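Local coordinates for protein TRAP dicarboxylate transporter-DctP subunit (Desulfovibrio salexigens, PDB 4N6D) that probably captures a small organic acid in the periplasm and delivers it to the membrane subunits of a TRAP transporter, at residues L213-E227 against S277-K291. Sequence-based numbering, arbitrary orientation. Where two conformers were deposited one is given.
Sequences LKDLNFAEICRYETE and SLAWAKDKYSIEMIK
Strands 224-226 and 288-290 pair in parallel at one edge of a four-stranded mixed sheet, and the last turns of helix 249-285 pack on helix 213-215 and the loop after it. Four backbone bonds set the register, the donor alternating between the strands: Glu288 N to Arg223 O, Glu225 N to Glu288 O (2.9 Å), Ile290 N to Glu225 O (2.8 Å) and Glu227 N to Ile290 O. Beside the sheet, the Tyr285 ring is clamped: Glu220 CA sits over one face, 3.7 Å from the ring centroid and 10° off its normal, while Lys284 CG lies over the opposite face. Tyr285 OH donates to Asn217 OD1 (3.0 Å) in the amide carbonyl plane, on a lone pair, which fixes the ring's far end. Tyr285 CD1 sits over the rim of one guanidinium face of Arg223, the planes 44° apart, and Arg223 turns NE and NH2 onto Glu220 O. Earlier in the long helix, Trp280 takes the extended Lys214 chain across one face, CG 3.8 Å from the six-membered centroid, and Ala219 CB meets Ala281 CB at 3.6 Å. Ser277 OG accepts from Lys214 N and also bonds Phe210 O. Backbone bonds therefore fix the strand pairing, whereas aliphatic-aromatic contacts and two side-chain hydroxyl bonds hold the helix.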
loop_
_atom_site.group_PDB
_atom_site.type_symbol
_atom_site.label_atom_id
_atom_site.label_comp_id
_atom_site.label_asym_id
_atom_site.label_seq_id
_atom_site.Cartn_x
_atom_site.Cartn_y
_atom_site.Cartn_z
ATOM N N LEU A 213 7.488 -12.282 5.931
ATOM C CA LEU A 213 8.577 -13.097 6.460
ATOM C C LEU A 213 8.191 -13.775 7.769
ATOM O O LEU A 213 8.540 -14.942 7.998
ATOM C CB LEU A 213 9.847 -12.246 6.626
ATOM C CG LEU A 213 10.503 -11.935 5.273
ATOM C CD1 LEU A 213 11.540 -10.836 5.413
ATOM C CD2 LEU A 213 11.110 -13.213 4.622
ATOM N N LYS A 214 7.461 -13.044 8.612
ATOM C CA LYS A 214 6.898 -13.580 9.843
ATOM C C LYS A 214 5.450 -14.031 9.655
ATOM O O LYS A 214 5.101 -15.135 10.032
ATOM C CB LYS A 214 6.926 -12.545 10.967
ATOM C CG LYS A 214 6.336 -13.063 12.266
ATOM C CD LYS A 214 6.398 -12.038 13.389
ATOM C CE LYS A 214 5.756 -12.601 14.663
ATOM N NZ LYS A 214 5.761 -11.589 15.754
ATOM N N ASP A 215 4.607 -13.166 9.078
ATOM C CA ASP A 215 3.165 -13.410 9.079
ATOM C C ASP A 215 2.796 -14.708 8.352
ATOM O O ASP A 215 1.838 -15.397 8.718
ATOM C CB ASP A 215 2.413 -12.254 8.406
ATOM C CG ASP A 215 2.462 -10.948 9.204
ATOM O OD1 ASP A 215 3.038 -10.900 10.318
ATOM O OD2 ASP A 215 1.899 -9.964 8.689
ATOM N N LEU A 216 3.543 -15.008 7.298
ATOM C CA LEU A 216 3.381 -16.240 6.538
ATOM C C LEU A 216 4.627 -17.149 6.615
ATOM O O LEU A 216 4.783 -18.103 5.850
ATOM C CB LEU A 216 3.052 -15.892 5.093
ATOM C CG LEU A 216 1.689 -15.222 4.898
ATOM C CD1 LEU A 216 1.488 -14.795 3.439
ATOM C CD2 LEU A 216 0.563 -16.143 5.335
ATOM N N ASN A 217 5.507 -16.844 7.555
ATOM C CA ASN A 217 6.678 -17.682 7.821
ATOM C C ASN A 217 7.564 -17.885 6.599
ATOM O O ASN A 217 8.265 -18.893 6.502
ATOM C CB ASN A 217 6.251 -19.053 8.373
ATOM C CG ASN A 217 7.410 -19.815 9.026
ATOM O OD1 ASN A 217 8.322 -19.229 9.610
ATOM N ND2 ASN A 217 7.392 -21.130 8.891
ATOM N N PHE A 218 7.562 -16.928 5.671
ATOM C CA PHE A 218 8.425 -17.065 4.503
ATOM C C PHE A 218 9.915 -17.035 4.845
ATOM O O PHE A 218 10.743 -17.504 4.067
ATOM C CB PHE A 218 8.077 -16.037 3.428
ATOM C CG PHE A 218 6.906 -16.439 2.593
ATOM C CD1 PHE A 218 6.985 -17.552 1.778
ATOM C CD2 PHE A 218 5.730 -15.721 2.628
ATOM C CE1 PHE A 218 5.909 -17.937 1.018
ATOM C CE2 PHE A 218 4.650 -16.108 1.869
ATOM C CZ PHE A 218 4.741 -17.214 1.071
ATOM N N ALA A 219 10.266 -16.508 6.013
ATOM C CA ALA A 219 11.657 -16.432 6.416
ATOM C C ALA A 219 12.267 -17.814 6.642
ATOM O O ALA A 219 13.478 -17.952 6.599
ATOM C CB ALA A 219 11.805 -15.604 7.667
ATOM N N GLU A 220 11.443 -18.840 6.872
ATOM C CA GLU A 220 12.003 -20.168 7.071
ATOM C C GLU A 220 12.737 -20.611 5.819
ATOM O O GLU A 220 13.748 -21.299 5.894
ATOM C CB GLU A 220 10.944 -21.206 7.444
ATOM C CG GLU A 220 11.558 -22.576 7.762
ATOM C CD GLU A 220 10.644 -23.463 8.564
ATOM O OE1 GLU A 220 9.432 -23.194 8.588
ATOM O OE2 GLU A 220 11.147 -24.434 9.170
ATOM N N ILE A 221 12.205 -20.204 4.674
ATOM C CA ILE A 221 12.718 -20.617 3.384
ATOM C C ILE A 221 13.576 -19.538 2.724
ATOM O O ILE A 221 14.625 -19.842 2.153
ATOM C CB ILE A 221 11.549 -20.961 2.446
ATOM C CG1 ILE A 221 10.734 -22.112 3.030
ATOM C CG2 ILE A 221 12.074 -21.306 1.063
ATOM C CD1 ILE A 221 9.471 -22.398 2.241
ATOM N N CYS A 222 13.137 -18.281 2.811
ATOM C CA CYS A 222 13.821 -17.178 2.141
ATOM C C CYS A 222 14.533 -16.348 3.174
ATOM O O CYS A 222 13.924 -15.495 3.805
ATOM C CB CYS A 222 12.834 -16.276 1.414
ATOM S SG CYS A 222 11.864 -17.151 0.178
ATOM N N ARG A 223 15.830 -16.580 3.316
ATOM C CA ARG A 223 16.601 -15.946 4.367
ATOM C C ARG A 223 17.497 -14.819 3.896
ATOM O O ARG A 223 18.363 -14.384 4.645
ATOM C CB ARG A 223 17.433 -17.017 5.072
ATOM C CG ARG A 223 16.524 -18.087 5.652
ATOM C CD ARG A 223 17.207 -19.030 6.583
ATOM N NE ARG A 223 16.282 -20.097 6.948
ATOM C CZ ARG A 223 16.540 -21.033 7.852
ATOM N NH1 ARG A 223 17.692 -21.019 8.511
ATOM N NH2 ARG A 223 15.640 -21.974 8.103
ATOM N N TYR A 224 17.301 -14.383 2.648
ATOM C CA TYR A 224 18.021 -13.242 2.081
ATOM C C TYR A 224 17.005 -12.248 1.550
ATOM O O TYR A 224 16.175 -12.564 0.686
ATOM C CB TYR A 224 18.991 -13.674 0.980
ATOM C CG TYR A 224 19.979 -14.658 1.515
ATOM C CD1 TYR A 224 21.142 -14.230 2.138
ATOM C CD2 TYR A 224 19.733 -16.028 1.446
ATOM C CE1 TYR A 224 22.049 -15.121 2.660
ATOM C CE2 TYR A 224 20.633 -16.933 1.974
ATOM C CZ TYR A 224 21.787 -16.464 2.590
ATOM O OH TYR A 224 22.713 -17.330 3.113
ATOM N N GLU A 225 17.051 -11.048 2.115
ATOM C CA GLU A 225 16.025 -10.059 1.876
ATOM C C GLU A 225 16.696 -8.846 1.240
ATOM O O GLU A 225 17.485 -8.140 1.895
ATOM C CB GLU A 225 15.360 -9.662 3.193
ATOM C CG GLU A 225 15.346 -10.747 4.279
ATOM C CD GLU A 225 14.663 -12.051 3.862
ATOM O OE1 GLU A 225 13.995 -12.082 2.805
ATOM O OE2 GLU A 225 14.811 -13.069 4.604
ATOM N N THR A 226 16.386 -8.599 -0.026
ATOM C CA THR A 226 16.989 -7.469 -0.742
ATOM C C THR A 226 16.033 -6.286 -0.772
ATOM O O THR A 226 14.950 -6.368 -1.352
ATOM C CB THR A 226 17.387 -7.893 -2.155
ATOM O OG1 THR A 226 18.341 -8.963 -2.047
ATOM C CG2 THR A 226 18.017 -6.724 -2.912
ATOM N N GLU A 227 16.432 -5.199 -0.127
ATOM C CA GLU A 227 15.569 -4.038 0.030
ATOM C C GLU A 227 15.677 -3.128 -1.188
ATOM O O GLU A 227 16.553 -2.268 -1.305
ATOM C CB GLU A 227 15.885 -3.275 1.317
ATOM C CG GLU A 227 14.747 -2.331 1.739
ATOM C CD GLU A 227 14.968 -1.660 3.086
ATOM O OE1 GLU A 227 16.140 -1.333 3.390
ATOM O OE2 GLU A 227 13.970 -1.479 3.841
ATOM N N SER A 277 8.551 -7.991 12.195
ATOM C CA SER A 277 8.673 -9.159 11.323
ATOM C C SER A 277 10.143 -9.472 11.107
ATOM O O SER A 277 10.583 -10.615 11.246
ATOM C CB SER A 277 7.978 -8.915 9.973
ATOM O OG SER A 277 8.173 -10.000 9.071
ATOM N N LEU A 278 10.909 -8.433 10.801
ATOM C CA LEU A 278 12.319 -8.594 10.487
ATOM C C LEU A 278 13.110 -9.019 11.719
ATOM O O LEU A 278 13.981 -9.871 11.628
ATOM C CB LEU A 278 12.888 -7.304 9.923
ATOM C CG LEU A 278 12.387 -6.959 8.510
ATOM C CD1 LEU A 278 12.855 -5.581 8.095
ATOM C CD2 LEU A 278 12.855 -8.001 7.501
ATOM N N ALA A 279 12.799 -8.424 12.866
ATOM C CA ALA A 279 13.515 -8.777 14.094
ATOM C C ALA A 279 13.216 -10.229 14.452
ATOM O O ALA A 279 14.120 -10.973 14.829
ATOM C CB ALA A 279 13.136 -7.844 15.227
ATOM N N TRP A 280 11.951 -10.639 14.319
ATOM C CA TRP A 280 11.572 -12.035 14.585
ATOM C C TRP A 280 12.335 -12.990 13.657
ATOM O O TRP A 280 12.899 -13.987 14.099
ATOM C CB TRP A 280 10.073 -12.203 14.406
ATOM C CG TRP A 280 9.521 -13.600 14.547
ATOM C CD1 TRP A 280 9.039 -14.181 15.681
ATOM C CD2 TRP A 280 9.356 -14.566 13.500
ATOM N NE1 TRP A 280 8.595 -15.459 15.409
ATOM C CE2 TRP A 280 8.775 -15.711 14.076
ATOM C CE3 TRP A 280 9.635 -14.568 12.130
ATOM C CZ2 TRP A 280 8.487 -16.848 13.334
ATOM C CZ3 TRP A 280 9.345 -15.706 11.397
ATOM C CH2 TRP A 280 8.773 -16.819 11.997
ATOM N N ALA A 281 12.367 -12.653 12.374
ATOM C CA ALA A 281 13.016 -13.492 11.386
ATOM C C ALA A 281 14.529 -13.555 11.608
ATOM O O ALA A 281 15.143 -14.595 11.376
ATOM C CB ALA A 281 12.704 -12.977 9.987
ATOM N N LYS A 282 15.133 -12.436 12.013
ATOM C CA LYS A 282 16.558 -12.415 12.268
ATOM C C LYS A 282 16.882 -13.294 13.485
ATOM O O LYS A 282 17.837 -14.073 13.480
ATOM C CB LYS A 282 17.046 -10.984 12.489
ATOM C CG LYS A 282 18.549 -10.877 12.421
ATOM C CD LYS A 282 19.059 -9.452 12.583
ATOM C CE LYS A 282 20.548 -9.406 12.265
ATOM N NZ LYS A 282 21.229 -8.238 12.882
ATOM N N ASP A 283 16.069 -13.169 14.529
ATOM C CA ASP A 283 16.273 -13.959 15.742
ATOM C C ASP A 283 16.116 -15.453 15.466
ATOM O O ASP A 283 16.897 -16.274 15.965
ATOM C CB ASP A 283 15.283 -13.505 16.820
ATOM C CG ASP A 283 15.461 -14.241 18.128
ATOM O OD1 ASP A 283 16.545 -14.135 18.718
ATOM O OD2 ASP A 283 14.503 -14.900 18.570
ATOM N N LYS A 284 15.122 -15.815 14.669
ATOM C CA LYS A 284 14.817 -17.225 14.458
ATOM C C LYS A 284 15.654 -17.892 13.375
ATOM O O LYS A 284 16.049 -19.052 13.527
ATOM C CB LYS A 284 13.338 -17.418 14.150
ATOM C CG LYS A 284 12.920 -18.888 14.111
ATOM C CD LYS A 284 11.413 -19.068 14.250
ATOM C CE LYS A 284 11.061 -20.544 14.422
ATOM N NZ LYS A 284 9.610 -20.775 14.277
ATOM N N TYR A 285 15.889 -17.185 12.275
ATOM C CA TYR A 285 16.550 -17.801 11.124
ATOM C C TYR A 285 17.771 -17.064 10.592
ATOM O O TYR A 285 18.281 -17.427 9.537
ATOM C CB TYR A 285 15.560 -17.958 9.967
ATOM C CG TYR A 285 14.255 -18.662 10.301
ATOM C CD1 TYR A 285 14.203 -20.034 10.510
ATOM C CD2 TYR A 285 13.072 -17.945 10.342
ATOM C CE1 TYR A 285 12.981 -20.666 10.777
ATOM C CE2 TYR A 285 11.871 -18.553 10.610
ATOM C CZ TYR A 285 11.827 -19.897 10.823
ATOM O OH TYR A 285 10.597 -20.467 11.086
ATOM N N SER A 286 18.243 -16.056 11.322
ATOM C CA SER A 286 19.428 -15.288 10.937
ATOM C C SER A 286 19.356 -14.799 9.498
ATOM O O SER A 286 20.300 -14.974 8.723
ATOM C CB SER A 286 20.702 -16.114 11.129
ATOM O OG SER A 286 20.916 -16.431 12.493
ATOM N N ILE A 287 18.236 -14.179 9.144
ATOM C CA ILE A 287 18.088 -13.613 7.830
ATOM C C ILE A 287 19.098 -12.496 7.657
ATOM O O ILE A 287 19.595 -11.922 8.633
ATOM C CB ILE A 287 16.644 -13.086 7.584
ATOM C CG1 ILE A 287 16.280 -11.990 8.579
ATOM C CG2 ILE A 287 15.634 -14.232 7.659
ATOM C CD1 ILE A 287 15.187 -11.059 8.097
ATOM N N GLU A 288 19.400 -12.195 6.397
ATOM C CA GLU A 288 20.344 -11.140 6.057
ATOM C C GLU A 288 19.642 -10.092 5.209
ATOM O O GLU A 288 18.955 -10.428 4.250
ATOM C CB GLU A 288 21.541 -11.705 5.282
ATOM C CG GLU A 288 22.542 -10.629 4.882
ATOM C CD GLU A 288 23.663 -11.137 3.995
ATOM O OE1 GLU A 288 23.821 -12.372 3.862
ATOM O OE2 GLU A 288 24.387 -10.282 3.430
ATOM N N MET A 289 19.829 -8.829 5.579
ATOM C CA MET A 289 19.312 -7.705 4.804
ATOM C C MET A 289 20.364 -7.242 3.813
ATOM O O MET A 289 21.509 -7.004 4.171
ATOM C CB MET A 289 18.933 -6.548 5.722
ATOM C CG MET A 289 18.042 -6.923 6.881
ATOM S SD MET A 289 16.470 -7.659 6.397
ATOM C CE MET A 289 15.766 -6.346 5.369
ATOM N N ILE A 290 19.956 -7.102 2.561
ATOM C CA ILE A 290 20.861 -6.738 1.484
ATOM C C ILE A 290 20.389 -5.474 0.761
ATOM O O ILE A 290 19.195 -5.284 0.568
ATOM C CB ILE A 290 20.933 -7.875 0.459
ATOM C CG1 ILE A 290 21.461 -9.142 1.128
ATOM C CG2 ILE A 290 21.832 -7.461 -0.711
ATOM C CD1 ILE A 290 21.342 -10.385 0.267
ATOM N N LYS A 291 21.334 -4.607 0.397
ATOM C CA LYS A 291 21.063 -3.493 -0.505
ATOM C C LYS A 291 21.906 -3.647 -1.749
ATOM O O LYS A 291 23.079 -3.999 -1.672
ATOM C CB LYS A 291 21.397 -2.152 0.154
ATOM C CG LYS A 291 20.481 -1.761 1.301
ATOM C CD LYS A 291 20.914 -0.415 1.905
ATOM C CE LYS A 291 20.013 0.056 3.050
ATOM N NZ LYS A 291 20.014 -0.866 4.212
HETATM O O HOH W 1 20.946 -15.308 6.102
HETATM O O HOH W 2 18.811 -3.388 3.474
#